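Local coordinates for uncharacterized protein (Bacillus subtilis, PDB 5DQV) that probably acts as a metal-dependent nucleotide pyrophosphohydrolase of the HD-domain family, binding a nickel ion in this crystal, at residues Trp33-Arg38 with Arg131-Gly136; Arg171-Met176 with Leu184-His189. All coordinates share one frame; numbering follows the deposited sequence. Where two conformers were deposited one is given.

Contact 1: Trp33-Arg38 with Arg131-Gly136. With NI (nickel (II) ion), chain C.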
loop_
_atom_site.group_PDB
_atom_site.type_symbol
_atom_site.label_atom_id
_atom_site.label_comp_id
_atom_site.label_asym_id
_atom_site.label_seq_id
_atom_site.Cartn_x
_atom_site.Cartn_y
_atom_site.Cartn_z
ATOM N N TRP A 33 11.455 -10.261 -7.747
ATOM C CA TRP A 33 12.865 -10.074 -7.850
ATOM C C TRP A 33 13.276 -8.902 -6.955
ATOM O O TRP A 33 14.307 -8.968 -6.289
ATOM C CB TRP A 33 13.358 -9.910 -9.329
ATOM C CG TRP A 33 14.752 -9.430 -9.346
ATOM C CD1 TRP A 33 15.177 -8.200 -9.743
ATOM C CD2 TRP A 33 15.920 -10.103 -8.829
ATOM N NE1 TRP A 33 16.533 -8.067 -9.536
ATOM C CE2 TRP A 33 17.018 -9.230 -9.001
ATOM C CE3 TRP A 33 16.153 -11.374 -8.301
ATOM C CZ2 TRP A 33 18.326 -9.569 -8.613
ATOM C CZ3 TRP A 33 17.439 -11.716 -7.925
ATOM C CH2 TRP A 33 18.514 -10.819 -8.069
ATOM N N LEU A 34 12.464 -7.856 -6.914
ATOM C CA LEU A 34 12.810 -6.677 -6.118
ATOM C C LEU A 34 12.957 -7.035 -4.623
ATOM O O LEU A 34 13.916 -6.626 -3.987
ATOM C CB LEU A 34 11.799 -5.564 -6.340
ATOM C CG LEU A 34 11.782 -5.062 -7.811
ATOM C CD1 LEU A 34 10.834 -3.870 -8.007
ATOM C CD2 LEU A 34 13.202 -4.706 -8.221
ATOM N N HIS A 35 12.019 -7.839 -4.118
ATOM C CA HIS A 35 12.048 -8.338 -2.746
ATOM C C HIS A 35 13.340 -9.118 -2.532
ATOM O O HIS A 35 14.084 -8.872 -1.581
ATOM C CB HIS A 35 10.798 -9.215 -2.457
ATOM C CG HIS A 35 10.922 -10.019 -1.202
ATOM N ND1 HIS A 35 10.956 -9.441 0.044
ATOM C CD2 HIS A 35 11.102 -11.344 -1.003
ATOM C CE1 HIS A 35 11.092 -10.385 0.959
ATOM N NE2 HIS A 35 11.188 -11.548 0.346
ATOM N N ILE A 36 13.623 -10.073 -3.426
ATOM C CA ILE A 36 14.801 -10.902 -3.277
ATOM C C ILE A 36 16.077 -10.058 -3.274
ATOM O O ILE A 36 16.911 -10.220 -2.426
ATOM C CB ILE A 36 14.833 -11.994 -4.359
ATOM C CG1 ILE A 36 13.775 -13.048 -4.005
ATOM C CG2 ILE A 36 16.239 -12.566 -4.447
ATOM C CD1 ILE A 36 13.466 -13.930 -5.191
ATOM N N SER A 37 16.176 -9.075 -4.167
ATOM C CA SER A 37 17.370 -8.226 -4.215
ATOM C C SER A 37 17.575 -7.461 -2.914
ATOM O O SER A 37 18.708 -7.368 -2.377
ATOM C CB SER A 37 17.308 -7.282 -5.426
ATOM O OG SER A 37 18.322 -6.262 -5.337
ATOM N N ARG A 38 16.480 -6.931 -2.364
ATOM C CA ARG A 38 16.562 -6.191 -1.108
ATOM C C ARG A 38 16.986 -7.124 0.023
ATOM O O ARG A 38 17.812 -6.767 0.889
ATOM C CB ARG A 38 15.213 -5.500 -0.752
ATOM C CG ARG A 38 14.792 -4.380 -1.673
ATOM C CD ARG A 38 13.579 -3.604 -1.164
ATOM N NE ARG A 38 12.440 -4.480 -0.899
ATOM C CZ ARG A 38 11.460 -4.776 -1.726
ATOM N NH1 ARG A 38 11.455 -4.356 -2.968
ATOM N NH2 ARG A 38 10.514 -5.596 -1.331
ATOM N N ARG A 131 12.376 -10.798 7.226
ATOM C CA ARG A 131 11.415 -10.121 8.101
ATOM C C ARG A 131 11.586 -8.607 8.165
ATOM O O ARG A 131 10.617 -7.868 8.213
ATOM C CB ARG A 131 11.392 -10.770 9.516
ATOM C CG ARG A 131 10.843 -12.148 9.423
ATOM C CD ARG A 131 10.729 -12.784 10.735
ATOM N NE ARG A 131 10.305 -14.156 10.577
ATOM C CZ ARG A 131 9.743 -14.892 11.521
ATOM N NH1 ARG A 131 9.471 -14.366 12.706
ATOM N NH2 ARG A 131 9.421 -16.155 11.262
ATOM N N LEU A 132 12.810 -8.138 8.122
ATOM C CA LEU A 132 13.061 -6.703 8.055
ATOM C C LEU A 132 12.358 -6.086 6.834
ATOM O O LEU A 132 11.806 -4.960 6.911
ATOM C CB LEU A 132 14.559 -6.431 8.035
ATOM C CG LEU A 132 15.331 -6.581 9.349
ATOM C CD1 LEU A 132 16.828 -6.447 9.181
ATOM C CD2 LEU A 132 14.818 -5.543 10.399
ATOM N N ASP A 133 12.315 -6.830 5.713
ATOM C CA ASP A 133 11.722 -6.297 4.487
ATOM C C ASP A 133 10.178 -6.212 4.612
ATOM O O ASP A 133 9.529 -5.619 3.782
ATOM C CB ASP A 133 12.128 -7.161 3.266
ATOM C CG ASP A 133 11.813 -6.512 1.942
ATOM O OD1 ASP A 133 12.387 -5.452 1.666
ATOM O OD2 ASP A 133 11.031 -7.089 1.129
ATOM N N ALA A 134 9.604 -6.792 5.673
ATOM C CA ALA A 134 8.166 -6.840 5.879
ATOM C C ALA A 134 7.710 -5.742 6.876
ATOM O O ALA A 134 6.526 -5.653 7.187
ATOM C CB ALA A 134 7.730 -8.248 6.398
ATOM N N ILE A 135 8.653 -4.955 7.379
ATOM C CA ILE A 135 8.357 -3.876 8.314
ATOM C C ILE A 135 8.987 -2.562 7.811
ATOM O O ILE A 135 9.677 -2.550 6.788
ATOM C CB ILE A 135 8.780 -4.193 9.780
ATOM C CG1 ILE A 135 10.281 -4.434 9.936
ATOM C CG2 ILE A 135 7.995 -5.413 10.338
ATOM C CD1 ILE A 135 10.728 -4.640 11.401
ATOM N N GLY A 136 8.688 -1.470 8.489
ATOM C CA GLY A 136 9.258 -0.161 8.166
ATOM C C GLY A 136 8.499 0.387 6.985
ATOM O O GLY A 136 7.452 -0.102 6.668
HETATM NI NI NI C . 11.074 -13.528 1.218
#
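Asp-133 reaches across to helix 33-50 with both carboxylate oxygens engaged, OD1 by Arg-38 and OD2 by Arg-38 and His-35 together. The arginine grips side-on in a salt bridge. Its NE gives an almost straight bond (173°) to OD1 of Asp-133 at 2.7 Å, while Arg-38 NH2 donates to OD2 of Asp-133 at 2.9 Å. Each oxygen uses its syn lone pair, and with guanidinium and carboxylate nearly coplanar the two bonds hold both groups against rotation. The Arg-38 chain bends at chi3, which folds the guanidinium back over its own helix, where one face rests on Leu-34 O and His-35 CA.

His-35 comes to the same aspartate differently. Its ND1 donates to OD2 of Asp-133 at 2.6 Å; the acceptor lies in the imidazole plane, but the ring's nitrogen stands 37° out of the carboxylate plane. Both ring nitrogens are thereby used, since His-35 NE2 binds the nickel at 2.2 Å. OD2 also has a salt bridge to Arg-142, so this buried oxygen is surrounded by donors, and Arg-38 NH1 is hydrogen-bonded to Tyr-155 OH of the second subunit. Were this aspartate an alanine, His-35 ND1 would probably lose its acceptor and the ring would be freer to turn on the nickel, while Arg-38 and Arg-142 would lose the charge they share.

CG of Asp-133 stands anti to the backbone N (chi1 -167°), which carries the carboxylate from the type I turn at Leu-132 to Ile-135 towards the helix. His-35 is a first-shell ligand and Asp-133 its second-shell partner: with His-64, Asp-65 and Asp-130 the histidine makes up the H...HD...D metal site that defines the HD domain.

Contact 2: Arg171-Met176 with Leu184-His189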
loop_
_atom_site.group_PDB
_atom_site.type_symbol
_atom_site.label_atom_id
_atom_site.label_comp_id
_atom_site.label_asym_id
_atom_site.label_seq_id
_atom_site.Cartn_x
_atom_site.Cartn_y
_atom_site.Cartn_z
ATOM N N ARG A 171 4.539 -7.583 15.349
ATOM C CA ARG A 171 5.154 -8.572 16.210
ATOM C C ARG A 171 6.487 -9.078 15.731
ATOM O O ARG A 171 7.209 -9.746 16.492
ATOM C CB ARG A 171 4.243 -9.775 16.364
ATOM C CG ARG A 171 2.944 -9.373 16.937
ATOM C CD ARG A 171 1.966 -10.518 16.955
ATOM N NE ARG A 171 0.647 -9.955 17.190
ATOM C CZ ARG A 171 -0.344 -10.586 17.802
ATOM N NH1 ARG A 171 -0.185 -11.834 18.228
ATOM N NH2 ARG A 171 -1.497 -9.959 17.979
ATOM N N LEU A 172 6.852 -8.729 14.507
ATOM C CA LEU A 172 8.063 -9.294 13.920
ATOM C C LEU A 172 9.320 -8.881 14.681
ATOM O O LEU A 172 10.263 -9.689 14.822
ATOM C CB LEU A 172 8.124 -8.910 12.420
ATOM C CG LEU A 172 7.147 -9.670 11.559
ATOM C CD1 LEU A 172 7.237 -9.173 10.057
ATOM C CD2 LEU A 172 7.371 -11.173 11.703
ATOM N N ILE A 173 9.338 -7.661 15.228
ATOM C CA ILE A 173 10.527 -7.190 15.954
ATOM C C ILE A 173 10.875 -8.095 17.151
ATOM O O ILE A 173 12.057 -8.286 17.477
ATOM C CB ILE A 173 10.386 -5.703 16.418
ATOM C CG1 ILE A 173 11.684 -5.215 17.090
ATOM C CG2 ILE A 173 9.179 -5.508 17.353
ATOM C CD1 ILE A 173 12.143 -3.865 16.635
ATOM N N ASP A 174 9.874 -8.736 17.738
ATOM C CA ASP A 174 10.116 -9.644 18.833
ATOM C C ASP A 174 10.776 -10.951 18.399
ATOM O O ASP A 174 11.229 -11.685 19.251
ATOM C CB ASP A 174 8.815 -10.016 19.549
ATOM C CG ASP A 174 8.098 -8.807 20.132
ATOM O OD1 ASP A 174 8.786 -7.952 20.723
ATOM O OD2 ASP A 174 6.872 -8.721 19.962
ATOM N N MET A 175 10.768 -11.266 17.108
ATOM C CA MET A 175 11.265 -12.596 16.650
ATOM C C MET A 175 12.565 -12.516 15.854
ATOM O O MET A 175 12.981 -13.485 15.232
ATOM C CB MET A 175 10.174 -13.318 15.828
ATOM C CG MET A 175 8.875 -13.683 16.665
ATOM S SD MET A 175 7.491 -13.957 15.486
ATOM C CE MET A 175 7.705 -15.726 15.429
ATOM N N MET A 176 13.226 -11.374 15.914
ATOM C CA MET A 176 14.520 -11.194 15.257
ATOM C C MET A 176 15.535 -12.048 16.004
ATOM O O MET A 176 15.555 -12.090 17.268
ATOM C CB MET A 176 14.900 -9.710 15.260
ATOM C CG MET A 176 13.993 -8.846 14.375
ATOM S SD MET A 176 14.212 -9.151 12.582
ATOM C CE MET A 176 12.693 -8.331 12.141
ATOM N N LEU A 184 18.370 -2.916 13.630
ATOM C CA LEU A 184 17.755 -2.355 12.414
ATOM C C LEU A 184 16.235 -2.377 12.506
ATOM O O LEU A 184 15.561 -1.466 12.040
ATOM C CB LEU A 184 18.166 -3.153 11.167
ATOM C CG LEU A 184 19.612 -3.068 10.693
ATOM C CD1 LEU A 184 19.843 -4.064 9.524
ATOM C CD2 LEU A 184 19.988 -1.638 10.224
ATOM N N ALA A 185 15.709 -3.403 13.155
ATOM C CA ALA A 185 14.270 -3.564 13.315
ATOM C C ALA A 185 13.663 -2.489 14.188
ATOM O O ALA A 185 12.523 -2.057 13.938
ATOM C CB ALA A 185 13.936 -4.904 13.869
ATOM N N GLU A 186 14.409 -2.002 15.172
ATOM C CA GLU A 186 13.853 -0.969 16.065
ATOM C C GLU A 186 13.443 0.273 15.293
ATOM O O GLU A 186 12.361 0.778 15.537
ATOM C CB GLU A 186 14.829 -0.563 17.182
ATOM C CG GLU A 186 14.982 -1.605 18.262
ATOM C CD GLU A 186 13.850 -1.608 19.278
ATOM O OE1 GLU A 186 13.235 -0.542 19.526
ATOM O OE2 GLU A 186 13.593 -2.698 19.864
ATOM N N GLU A 187 14.296 0.777 14.387
ATOM C CA GLU A 187 13.989 1.961 13.575
ATOM C C GLU A 187 12.722 1.711 12.720
ATOM O O GLU A 187 11.817 2.521 12.633
ATOM C CB GLU A 187 15.125 2.264 12.574
ATOM C CG GLU A 187 16.576 2.128 13.047
ATOM C CD GLU A 187 17.553 2.341 11.882
ATOM O OE1 GLU A 187 17.194 3.105 10.967
ATOM O OE2 GLU A 187 18.660 1.758 11.872
ATOM N N ARG A 188 12.719 0.569 12.047
ATOM C CA ARG A 188 11.641 0.225 11.116
ATOM C C ARG A 188 10.297 0.037 11.824
ATOM O O ARG A 188 9.276 0.504 11.361
ATOM C CB ARG A 188 12.010 -1.034 10.297
ATOM C CG ARG A 188 13.133 -0.787 9.297
ATOM C CD ARG A 188 13.239 -2.010 8.362
ATOM N NE ARG A 188 14.342 -1.825 7.482
ATOM C CZ ARG A 188 14.398 -2.253 6.219
ATOM N NH1 ARG A 188 13.378 -2.916 5.647
ATOM N NH2 ARG A 188 15.450 -1.945 5.533
ATOM N N HIS A 189 10.339 -0.632 12.951
ATOM C CA HIS A 189 9.172 -0.859 13.812
ATOM C C HIS A 189 8.634 0.444 14.330
ATOM O O HIS A 189 7.452 0.674 14.257
ATOM C CB HIS A 189 9.566 -1.734 14.958
ATOM C CG HIS A 189 8.463 -2.010 15.928
ATOM N ND1 HIS A 189 7.483 -2.945 15.689
ATOM C CD2 HIS A 189 8.192 -1.479 17.144
ATOM C CE1 HIS A 189 6.671 -3.007 16.736
ATOM N NE2 HIS A 189 7.077 -2.124 17.631
HETATM O O HOH W 1 7.845 -5.492 14.181
#
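Ile-173 pushes its side chain from the loop at 171-176 into the flank of helix 179-202, between Ala-185 and His-189. At the branch point, CB lies above one face of the imidazole, 4.1 Å from His-189 ND1. CG2 leaves from there and sits over the same face, 3.6 Å from the centroid of the His-189 ring and 18° off the normal, a CH-pi contact displaced towards the rim. The other branch, CG1, lies anti to the backbone N (chi1 -176°) and runs to the helix, 3.9 Å from Ala-185 CB. At its end CD1 is less certainly placed, since it stands too close to the helix backbone; it appears to meet the same methyl.

This is a helix-loop-helix connection in an all-helical HD-domain protein: the loop after helix 161-169, with a short 3-10 turn at Ile-173 and Asp-174, doubles back along the helix that follows it. No direct hydrogen bond joins the two segments. A water bridges them instead, accepting from Ile-173 N at 2.8 Å and lying 3.0 Å from His-189 ND1.

Glu-186, bent at chi2 (-80°), curls its exposed side chain back towards Ile-173. On the buried side Met-176 lays CG and CE against the methyl of Ala-185, each about 4.0 Å from CB, while its backbone O is held by Arg-182.

Overall arrangement
The centre of contact 1 lies about 5 Å from the centre of the chain, that of contact 2 about 13 Å, and only the first is fully buried. The chemistry follows that difference: charged and metal-bound groups at 33-38 with 131-136, apolar carbons, a ring face and one bridging water at 171-176 with 184-189. Contact 1 joins helix 33-50 to the turn after helix 121-132; contact 2 joins a loop to helix 179-202. The two touch directly: Leu-132 packs on Ala-185, Leu-132 O accepts a weak hydrogen bond from Arg-188 NH1, and Arg-131 lies against Met-175. Both reach the second subunit, contact 1 through Arg-38 and contact 2 through Arg-188, which packs on Asp-202 of that subunit.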